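Local coordinates for protein phosphoglycerate oxidoreductase (PDB 4HY3) that probably reduces hydroxypyruvate or glyoxylate with a nicotinamide cofactor, as a member of the D-isomer specific 2-hydroxyacid dehydrogenase family with a Rossmann-fold NAD-binding domain, at residues A[122-127]-A[344-349]; A[34-39]-A[61-66]; A[172-177]-A[196-201]; A[231-236]-A[259-264]. All blocks are in the same frame, centred on the assembly; numbering follows the deposited sequence.

Interaction 1. Residues A[122-127]-A[344-349]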
# COMPACT_ATOMS: atom_id res chain seq x y z
N HIS A 122 -7.24 -29.52 -18.44
CA HIS A 122 -6.76 -28.16 -18.41
C HIS A 122 -5.44 -28.02 -19.12
O HIS A 122 -4.60 -28.89 -19.06
CB HIS A 122 -6.65 -27.62 -16.97
CG HIS A 122 -7.89 -27.86 -16.12
ND1 HIS A 122 -7.85 -28.54 -14.94
CD2 HIS A 122 -9.22 -27.53 -16.33
CE1 HIS A 122 -9.09 -28.61 -14.43
NE2 HIS A 122 -9.93 -28.00 -15.27
N VAL A 123 -5.28 -26.90 -19.81
CA VAL A 123 -4.03 -26.56 -20.44
C VAL A 123 -3.63 -25.28 -19.78
O VAL A 123 -4.40 -24.31 -19.79
CB VAL A 123 -4.18 -26.26 -21.93
CG1 VAL A 123 -2.83 -25.81 -22.48
CG2 VAL A 123 -4.73 -27.45 -22.71
N VAL A 124 -2.44 -25.27 -19.21
CA VAL A 124 -2.02 -24.18 -18.37
C VAL A 124 -0.70 -23.64 -18.94
O VAL A 124 0.01 -24.38 -19.64
CB VAL A 124 -1.94 -24.67 -16.90
CG1 VAL A 124 -0.52 -24.88 -16.43
CG2 VAL A 124 -2.66 -23.72 -15.97
N THR A 125 -0.41 -22.37 -18.71
CA THR A 125 0.80 -21.72 -19.27
C THR A 125 1.45 -20.91 -18.20
O THR A 125 0.84 -20.56 -17.19
CB THR A 125 0.50 -20.74 -20.43
OG1 THR A 125 -0.64 -19.94 -20.08
CG2 THR A 125 0.23 -21.47 -21.75
N THR A 126 2.69 -20.56 -18.44
CA THR A 126 3.53 -20.11 -17.38
C THR A 126 4.17 -18.80 -17.76
O THR A 126 5.14 -18.39 -17.12
CB THR A 126 4.63 -21.16 -17.17
OG1 THR A 126 5.28 -21.40 -18.43
CG2 THR A 126 4.02 -22.45 -16.63
N GLY A 127 3.64 -18.18 -18.81
CA GLY A 127 4.15 -16.94 -19.38
C GLY A 127 4.18 -15.73 -18.46
O GLY A 127 4.90 -14.77 -18.71
N MSE A 344 -4.61 -22.95 -10.44
CA MSE A 344 -4.79 -21.53 -10.15
C MSE A 344 -3.65 -20.71 -10.65
O MSE A 344 -3.85 -19.58 -11.07
CB MSE A 344 -4.82 -21.23 -8.65
CG MSE A 344 -6.03 -21.73 -7.88
SE MSE A 344 -7.71 -21.21 -8.76
CE MSE A 344 -7.95 -19.34 -8.16
N ARG A 345 -2.46 -21.28 -10.61
CA ARG A 345 -1.22 -20.52 -10.64
C ARG A 345 -0.83 -20.09 -12.05
O ARG A 345 -0.48 -18.93 -12.28
CB ARG A 345 -0.06 -21.29 -9.95
CG ARG A 345 1.16 -20.43 -9.64
CD ARG A 345 0.76 -18.97 -9.77
NE ARG A 345 1.58 -18.06 -8.98
CZ ARG A 345 1.37 -16.75 -8.87
NH1 ARG A 345 0.36 -16.17 -9.50
NH2 ARG A 345 2.17 -16.02 -8.13
N CYS A 346 -0.86 -21.04 -12.97
CA CYS A 346 -0.53 -20.78 -14.35
C CYS A 346 -1.81 -20.40 -15.06
O CYS A 346 -2.89 -20.73 -14.58
CB CYS A 346 0.07 -22.04 -14.98
SG CYS A 346 1.38 -22.91 -14.05
N LYS A 347 -1.71 -19.75 -16.21
CA LYS A 347 -2.88 -19.31 -16.95
C LYS A 347 -3.67 -20.46 -17.61
O LYS A 347 -3.08 -21.36 -18.19
CB LYS A 347 -2.50 -18.25 -17.98
CG LYS A 347 -3.71 -17.51 -18.53
CD LYS A 347 -3.47 -16.91 -19.90
CE LYS A 347 -3.02 -15.45 -19.81
NZ LYS A 347 -3.46 -14.67 -21.02
N ARG A 348 -4.99 -20.43 -17.51
CA ARG A 348 -5.83 -21.39 -18.23
C ARG A 348 -6.12 -20.91 -19.67
O ARG A 348 -5.97 -19.72 -19.94
CB ARG A 348 -7.16 -21.54 -17.51
CG ARG A 348 -7.67 -22.95 -17.54
CD ARG A 348 -7.63 -23.51 -16.15
NE ARG A 348 -8.99 -23.67 -15.68
CZ ARG A 348 -9.35 -23.67 -14.40
NH1 ARG A 348 -8.45 -23.52 -13.44
NH2 ARG A 348 -10.63 -23.83 -14.10
N ALA A 349 -6.53 -21.82 -20.56
CA ALA A 349 -7.00 -21.51 -21.93
C ALA A 349 -8.42 -22.04 -22.18
O ALA A 349 -8.78 -23.06 -21.57
CB ALA A 349 -6.06 -22.13 -22.93
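Thr125 and Lys347 form an antiparallel hydrogen-bonded pair with their CA atoms 5.0 Å apart, and the ladder is short. Thr125 N donates to Lys347 O at 2.9 Å; Lys347 N returns a bond to Thr125 O, an atom whose position is less certain. Two residues away on each strand, Ala349 N reaches Val123 O only weakly. On one face of this ladder Thr125 OG1 sits 3.3 Å from Lys347 CB, because chi1 of 44° swings the hydroxyl between its own N and carbonyl carbon, and it makes a weak bond to Lys347 O as well. Lys347 then bends at chi3 and carries its amine off. The short, weakly bonded strand 347-348 is outermost, within this chain, in the mixed sheet of the domain that holds the N-terminus: after the NAD-binding domain the chain comes back, as in other D-2-hydroxyacid dehydrogenases, and lines up against strand 122-125. Cys346 SG rests 3.6 Å from Val124 CG1 and 3.7 Å from Thr126 CG2, with Met329 of helix 320-338 also touching the cysteine, while Cys346 N is hydrogen-bonded to the carboxylate of Asp333. At the other end His122 and Arg348 run side by side, ring and guanidinium 35° apart in plane. Arg348 CZ lies 4.2 Å above the imidazole, displaced toward its rim, and Arg348 NH2 forms a salt bridge with Glu350 of the second subunit.

Interaction 2. Residues A[34-39]-A[61-66]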
# COMPACT_ATOMS: atom_id res chain seq x y z
N ALA A 34 8.23 -33.29 -21.63
CA ALA A 34 8.44 -33.03 -23.07
C ALA A 34 8.40 -31.53 -23.20
O ALA A 34 7.51 -30.97 -23.84
CB ALA A 34 7.35 -33.67 -23.90
N PRO A 35 9.33 -30.86 -22.51
CA PRO A 35 9.33 -29.41 -22.31
C PRO A 35 9.99 -28.58 -23.42
O PRO A 35 9.84 -27.35 -23.44
CB PRO A 35 10.12 -29.26 -21.02
CG PRO A 35 11.04 -30.43 -21.03
CD PRO A 35 10.27 -31.56 -21.62
N GLU A 36 10.72 -29.26 -24.29
CA GLU A 36 11.43 -28.68 -25.44
C GLU A 36 10.62 -27.61 -26.13
O GLU A 36 9.44 -27.79 -26.34
CB GLU A 36 11.64 -29.81 -26.41
CG GLU A 36 11.18 -31.14 -25.80
CD GLU A 36 12.23 -31.84 -24.95
OE1 GLU A 36 13.32 -31.29 -24.75
OE2 GLU A 36 11.96 -32.97 -24.45
N PRO A 37 11.23 -26.47 -26.49
CA PRO A 37 12.61 -25.99 -26.41
C PRO A 37 13.01 -25.55 -24.99
O PRO A 37 14.04 -24.94 -24.83
CB PRO A 37 12.56 -24.75 -27.31
CG PRO A 37 11.23 -24.15 -26.99
CD PRO A 37 10.32 -25.37 -26.92
N ARG A 38 12.18 -25.80 -24.00
CA ARG A 38 12.57 -25.55 -22.62
C ARG A 38 13.12 -26.87 -22.10
O ARG A 38 13.09 -27.86 -22.86
CB ARG A 38 11.35 -25.15 -21.82
CG ARG A 38 10.73 -23.86 -22.32
CD ARG A 38 11.30 -22.65 -21.61
NE ARG A 38 11.58 -21.56 -22.54
CZ ARG A 38 10.68 -20.70 -23.04
NH1 ARG A 38 9.40 -20.77 -22.71
NH2 ARG A 38 11.09 -19.76 -23.86
N SER A 39 13.64 -26.90 -20.87
CA SER A 39 14.06 -28.17 -20.27
C SER A 39 13.92 -28.17 -18.76
O SER A 39 14.05 -27.14 -18.11
CB SER A 39 15.52 -28.44 -20.60
OG SER A 39 16.36 -27.63 -19.78
N ALA A 61 10.76 -37.82 -22.32
CA ALA A 61 10.18 -38.38 -23.49
C ALA A 61 10.43 -37.43 -24.64
O ALA A 61 10.65 -36.24 -24.45
CB ALA A 61 8.69 -38.54 -23.30
N ASP A 62 10.40 -37.99 -25.83
CA ASP A 62 10.69 -37.29 -27.06
C ASP A 62 9.41 -36.62 -27.47
O ASP A 62 8.41 -37.28 -27.68
CB ASP A 62 11.14 -38.34 -28.07
CG ASP A 62 11.24 -37.83 -29.50
OD1 ASP A 62 11.39 -38.72 -30.39
OD2 ASP A 62 11.18 -36.59 -29.75
N PRO A 63 9.42 -35.29 -27.57
CA PRO A 63 8.15 -34.65 -27.92
C PRO A 63 7.58 -35.08 -29.29
O PRO A 63 6.37 -35.36 -29.38
CB PRO A 63 8.45 -33.15 -27.83
CG PRO A 63 9.94 -33.04 -27.89
CD PRO A 63 10.52 -34.32 -27.37
N GLU A 64 8.41 -35.18 -30.34
CA GLU A 64 7.91 -35.66 -31.66
C GLU A 64 7.31 -37.08 -31.65
O GLU A 64 6.63 -37.46 -32.61
CB GLU A 64 8.95 -35.59 -32.79
CG GLU A 64 9.62 -34.25 -33.08
CD GLU A 64 8.70 -33.04 -33.13
OE1 GLU A 64 7.45 -33.19 -33.14
OE2 GLU A 64 9.25 -31.91 -33.17
N ASN A 65 7.55 -37.85 -30.59
CA ASN A 65 7.02 -39.21 -30.50
C ASN A 65 6.39 -39.58 -29.13
O ASN A 65 6.83 -40.52 -28.48
CB ASN A 65 8.12 -40.20 -30.91
CG ASN A 65 7.66 -41.66 -30.87
OD1 ASN A 65 8.39 -42.55 -30.41
ND2 ASN A 65 6.43 -41.91 -31.36
N ILE A 66 5.36 -38.86 -28.70
CA ILE A 66 4.70 -39.20 -27.43
C ILE A 66 4.04 -40.56 -27.59
O ILE A 66 4.12 -41.41 -26.68
CB ILE A 66 3.63 -38.17 -26.96
CG1 ILE A 66 4.26 -36.92 -26.39
CG2 ILE A 66 2.78 -38.74 -25.83
CD1 ILE A 66 5.48 -37.15 -25.54
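A bend at chi2 (-85°) folds the Glu36 chain across the ring of Pro63, and chi1 of -75° with chi2 of -40° brings Ile66 CD1 back toward Ala34. The glutamate and the proline cross at about a right angle. Carboxylate atom OE2 of Glu36 lies 3.5 Å from Pro63 CD, so the flank of the acid passes beside the ring; the closer approach of the two CG atoms is doubtful in this model. No hydrogen bond spans the two segments. Beside the crossing, Ala34 CB meets Pro63 CB at 4.1 Å and Ile66 CD1 at 4.3 Å, an apolar patch extended by Pro84 and Leu86 next to Ile66. The two loops leave the C-terminal ends of neighbouring parallel strands, 30-34 and 57-60, which are joined by a beta-alpha-beta crossover through helix 46-55; strand 57-60 is one of the two outermost strands of the sheet within this chain. Each loop turns back on itself. In 34-39 Arg38 N bonds to Pro35 O at 2.9 Å around the cis peptide of Pro37, a type VI turn, and Ser39 then caps helix 40-43 through its OG and Leu42 N. In 61-66 Asn65 N reaches Asp62 O at 3.1 Å, backed by a weak Asx-turn bond from Glu64 N to Asp62 OD2. Arg38, bonded to Val103 O, turns from the patch to Phe323 and Met326 of helix 320-338.

Interaction 3. Residues A[172-177]-A[196-201]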
# COMPACT_ATOMS: atom_id res chain seq x y z
N ARG A 172 13.45 15.50 -14.69
CA ARG A 172 12.04 15.44 -14.31
C ARG A 172 11.78 14.18 -13.48
O ARG A 172 12.34 13.12 -13.75
CB ARG A 172 11.19 15.36 -15.56
CG ARG A 172 9.73 15.66 -15.31
CD ARG A 172 8.87 14.54 -15.86
NE ARG A 172 7.68 14.44 -15.03
CZ ARG A 172 6.48 14.85 -15.41
NH1 ARG A 172 6.33 15.36 -16.63
NH2 ARG A 172 5.45 14.74 -14.59
N LEU A 173 10.92 14.31 -12.46
CA LEU A 173 10.55 13.20 -11.61
C LEU A 173 9.43 12.40 -12.24
O LEU A 173 8.65 12.95 -13.02
CB LEU A 173 10.05 13.66 -10.26
CG LEU A 173 10.68 14.79 -9.49
CD1 LEU A 173 10.10 16.11 -9.98
CD2 LEU A 173 10.35 14.58 -8.02
N ILE A 174 9.34 11.12 -11.88
CA ILE A 174 8.21 10.30 -12.27
C ILE A 174 7.05 10.43 -11.28
O ILE A 174 5.91 10.21 -11.63
CB ILE A 174 8.64 8.83 -12.50
CG1 ILE A 174 9.46 8.75 -13.77
CG2 ILE A 174 7.45 7.89 -12.63
CD1 ILE A 174 9.73 7.34 -14.23
N ALA A 175 7.34 10.81 -10.04
CA ALA A 175 6.28 10.89 -9.03
C ALA A 175 5.20 11.89 -9.44
O ALA A 175 4.01 11.63 -9.25
CB ALA A 175 6.84 11.20 -7.66
N GLY A 176 5.62 13.01 -10.03
CA GLY A 176 4.74 13.91 -10.82
C GLY A 176 3.23 13.62 -10.90
O GLY A 176 2.52 13.88 -9.94
N SER A 177 2.69 13.09 -12.00
CA SER A 177 3.35 12.63 -13.21
C SER A 177 2.27 11.87 -13.94
O SER A 177 1.46 11.17 -13.32
CB SER A 177 4.45 11.64 -12.91
OG SER A 177 5.16 11.29 -14.09
N SER A 196 3.71 1.70 -7.96
CA SER A 196 2.87 2.04 -6.82
C SER A 196 3.54 2.92 -5.80
O SER A 196 2.90 3.38 -4.87
CB SER A 196 2.37 0.79 -6.11
OG SER A 196 3.44 0.08 -5.56
N GLY A 197 4.84 3.11 -5.95
CA GLY A 197 5.60 3.92 -5.03
C GLY A 197 5.79 5.32 -5.55
O GLY A 197 6.51 6.12 -4.95
N PHE A 198 5.14 5.65 -6.66
CA PHE A 198 5.33 6.94 -7.28
C PHE A 198 4.12 7.85 -7.23
O PHE A 198 4.19 8.97 -7.72
CB PHE A 198 5.77 6.76 -8.71
CG PHE A 198 7.16 6.25 -8.83
CD1 PHE A 198 8.19 7.10 -9.18
CD2 PHE A 198 7.46 4.92 -8.56
CE1 PHE A 198 9.49 6.63 -9.30
CE2 PHE A 198 8.76 4.44 -8.67
CZ PHE A 198 9.78 5.30 -9.04
N ARG A 199 3.03 7.38 -6.64
CA ARG A 199 1.84 8.21 -6.47
C ARG A 199 1.58 9.12 -7.68
O ARG A 199 1.21 10.28 -7.52
CB ARG A 199 1.91 9.02 -5.17
CG ARG A 199 1.74 8.19 -3.89
CD ARG A 199 3.08 7.72 -3.33
NE ARG A 199 2.98 7.03 -2.04
CZ ARG A 199 3.18 5.72 -1.84
NH1 ARG A 199 3.49 4.91 -2.85
NH2 ARG A 199 3.08 5.20 -0.62
N ALA A 200 1.80 8.57 -8.88
CA ALA A 200 1.56 9.20 -10.18
C ALA A 200 0.13 8.94 -10.71
O ALA A 200 -0.66 8.25 -10.06
CB ALA A 200 2.56 8.65 -11.18
N ARG A 201 -0.21 9.51 -11.87
CA ARG A 201 -1.51 9.25 -12.50
C ARG A 201 -1.46 8.25 -13.69
O ARG A 201 -0.76 8.46 -14.72
CB ARG A 201 -2.18 10.56 -12.90
CG ARG A 201 -3.49 10.43 -13.65
CD ARG A 201 -4.39 11.54 -13.20
NE ARG A 201 -5.41 11.89 -14.18
CZ ARG A 201 -6.70 12.03 -13.90
NH1 ARG A 201 -7.16 11.84 -12.67
NH2 ARG A 201 -7.54 12.36 -14.88
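Ile174 and Phe198 make an apolar contact between two loops at the N-terminal ends of strands in the NAD-binding sheet, where the chain is about to enter strands 178-182 and 201-205. Ile174 CG2 lies 3.6 Å from Phe198 CD1, with CB close behind, while the two side chains slant across each other. With chi1 at -71°, Phe198 CG is set opposite its own carbonyl carbon, and the ring is carried toward Ile174. Ala175 N sits at the ring's edge, near its plane, and is bonded to Glu136 of the third subunit, which also takes Ile174 N, so this corner forms part of a subunit interface. Leu139 and Leu143 of helix 131-147 close over Phe198 and Ile174 respectively. Segment 172-177 leads into the first beta-alpha-beta unit of the Rossmann fold, and 196-201 links its helix 186-195 to its second strand. The parallel pairing begins here: Arg201 N donates to Ser177 O at 2.8 Å, almost straight at 172°. Beside that bond Ala200 CB lies 3.5 Å from Ser177 O. Further back, the backbones of Ala175 and Phe198 come close, their CA atoms 4.4 Å apart. Arg201 heads off from the contact to a salt bridge with Glu220. At the far end, Arg172 folds back so that its NE bonds to Leu173 O at 2.7 Å, nearly in the guanidinium plane.

Interaction 4. Residues A[231-236]-A[259-264]; sequences SDFIFV and GAAFIL
Four backbone hydrogen bonds link Asp232, Ile234 and Val236 to Ala261 and Ile263 in parallel register. Ala261 N donates to Asp232 O at 2.8 Å, and Ala261 O in turn accepts Ile234 N at the same length. Ile234 O then takes Ile263 N at 2.7 Å, and Ile263 O accepts Val236 N at 2.9 Å. The other edge of strand 233-236 is used too, since Phe233 and Phe235 bond through their backbones to Glu178, Gly180 and Val182 on strand 178-182. Strand 233-236 thus lies between 178-182 and 261-264 in the middle of the seven-stranded parallel Rossmann sheet, where the 1-4-5 strand order sits. Just before strand 233-236, Asp232 is well supplied: OD2 forms a salt bridge with Arg257, and a water donates to OD1 and also, at 3.0 Å, to Gly259 O, bridging the two segments. On the face carrying Phe233, Phe235, Ala261 and Ile263, Ile263 CD1 lies 3.4 Å from Phe235 CE1, the two side chains running side by side toward Ala142 of helix 131-147. The other face pairs Val236 CG2 with Phe262 CZ at 3.6 Å, and Val236 CB with Leu264 CD1 at 3.6 Å. Phe262 also makes an edge-to-face stack with Phe253.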
# COMPACT_ATOMS: atom_id res chain seq x y z
N SER A 231 -0.17 12.31 -21.69
CA SER A 231 0.77 11.47 -20.94
C SER A 231 2.26 11.81 -21.11
O SER A 231 2.73 12.09 -22.22
CB SER A 231 0.51 9.97 -21.21
OG SER A 231 -0.50 9.44 -20.37
N ASP A 232 2.98 11.80 -19.99
CA ASP A 232 4.41 12.05 -20.00
C ASP A 232 5.19 10.76 -20.18
O ASP A 232 6.27 10.77 -20.78
CB ASP A 232 4.84 12.76 -18.73
CG ASP A 232 4.20 14.13 -18.58
OD1 ASP A 232 4.47 15.02 -19.43
OD2 ASP A 232 3.44 14.30 -17.60
N PHE A 233 4.64 9.66 -19.66
CA PHE A 233 5.24 8.37 -19.89
C PHE A 233 4.24 7.37 -20.40
O PHE A 233 3.21 7.09 -19.76
CB PHE A 233 5.88 7.84 -18.62
CG PHE A 233 6.89 8.77 -18.01
CD1 PHE A 233 8.20 8.77 -18.44
CD2 PHE A 233 6.52 9.64 -17.00
CE1 PHE A 233 9.13 9.61 -17.89
CE2 PHE A 233 7.45 10.49 -16.43
CZ PHE A 233 8.76 10.47 -16.88
N ILE A 234 4.55 6.81 -21.57
CA ILE A 234 3.69 5.87 -22.27
C ILE A 234 4.47 4.58 -22.42
O ILE A 234 5.56 4.59 -23.01
CB ILE A 234 3.31 6.39 -23.68
CG1 ILE A 234 2.59 7.74 -23.57
CG2 ILE A 234 2.47 5.38 -24.46
CD1 ILE A 234 2.98 8.66 -24.70
N PHE A 235 3.89 3.49 -21.90
CA PHE A 235 4.44 2.15 -22.03
C PHE A 235 3.55 1.30 -22.95
O PHE A 235 2.35 1.18 -22.70
CB PHE A 235 4.47 1.46 -20.65
CG PHE A 235 5.38 2.11 -19.63
CD1 PHE A 235 6.70 1.69 -19.48
CD2 PHE A 235 4.91 3.13 -18.81
CE1 PHE A 235 7.54 2.27 -18.53
CE2 PHE A 235 5.74 3.73 -17.87
CZ PHE A 235 7.05 3.30 -17.72
N VAL A 236 4.13 0.71 -24.00
CA VAL A 236 3.47 -0.35 -24.80
C VAL A 236 3.82 -1.77 -24.27
O VAL A 236 4.98 -2.19 -24.24
CB VAL A 236 3.84 -0.28 -26.29
CG1 VAL A 236 2.85 -1.12 -27.09
CG2 VAL A 236 3.90 1.16 -26.80
N GLY A 259 8.13 16.77 -24.59
CA GLY A 259 9.22 15.87 -24.18
C GLY A 259 8.66 14.56 -23.65
O GLY A 259 8.79 14.25 -22.47
N ALA A 260 8.01 13.80 -24.50
CA ALA A 260 7.31 12.63 -24.02
C ALA A 260 8.23 11.41 -23.96
O ALA A 260 9.15 11.25 -24.76
CB ALA A 260 6.09 12.35 -24.88
N ALA A 261 7.97 10.56 -22.97
CA ALA A 261 8.72 9.32 -22.85
C ALA A 261 7.87 8.15 -23.34
O ALA A 261 6.80 7.86 -22.78
CB ALA A 261 9.20 9.11 -21.42
N PHE A 262 8.37 7.48 -24.37
CA PHE A 262 7.69 6.36 -25.02
C PHE A 262 8.51 5.07 -24.93
O PHE A 262 9.61 4.97 -25.47
CB PHE A 262 7.41 6.70 -26.50
CG PHE A 262 6.87 5.56 -27.30
CD1 PHE A 262 5.50 5.39 -27.44
CD2 PHE A 262 7.73 4.66 -27.91
CE1 PHE A 262 4.99 4.33 -28.19
CE2 PHE A 262 7.24 3.59 -28.66
CZ PHE A 262 5.86 3.43 -28.80
N ILE A 263 7.93 4.07 -24.27
CA ILE A 263 8.68 2.89 -23.90
C ILE A 263 8.07 1.60 -24.45
O ILE A 263 6.98 1.19 -24.06
CB ILE A 263 8.88 2.85 -22.36
CG1 ILE A 263 9.54 4.15 -21.89
CG2 ILE A 263 9.71 1.66 -21.95
CD1 ILE A 263 9.17 4.57 -20.48
N LEU A 264 8.79 0.96 -25.36
CA LEU A 264 8.27 -0.19 -26.10
C LEU A 264 8.76 -1.55 -25.54
O LEU A 264 9.95 -1.90 -25.67
CB LEU A 264 8.65 -0.05 -27.57
CG LEU A 264 8.13 -1.12 -28.50
CD1 LEU A 264 6.60 -1.09 -28.52
CD2 LEU A 264 8.71 -0.91 -29.90
O HOH W 1 7.55 15.45 -20.03

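Two domains share these contacts. Interactions 1 and 2 belong to the mixed sheet of the domain holding the N-terminus, their centres 18 Å apart, one at strand 347-348 and the other in loops after strands 30-34 and 57-60. Interactions 3 and 4 share the parallel Rossmann sheet, with centres 13 Å apart, and touch: Ile174 and Ser177 pack on Phe233, and Arg172 lies near Asp232. Their centres lie 33 and 31 Å from that of interaction 1, and 46 and 40 Å from that of interaction 2. Along the chain interaction 2 comes first, and the segments of interaction 1 enclose 3 and 4. Helix 320-338 leads back, so the chain crosses between domains twice.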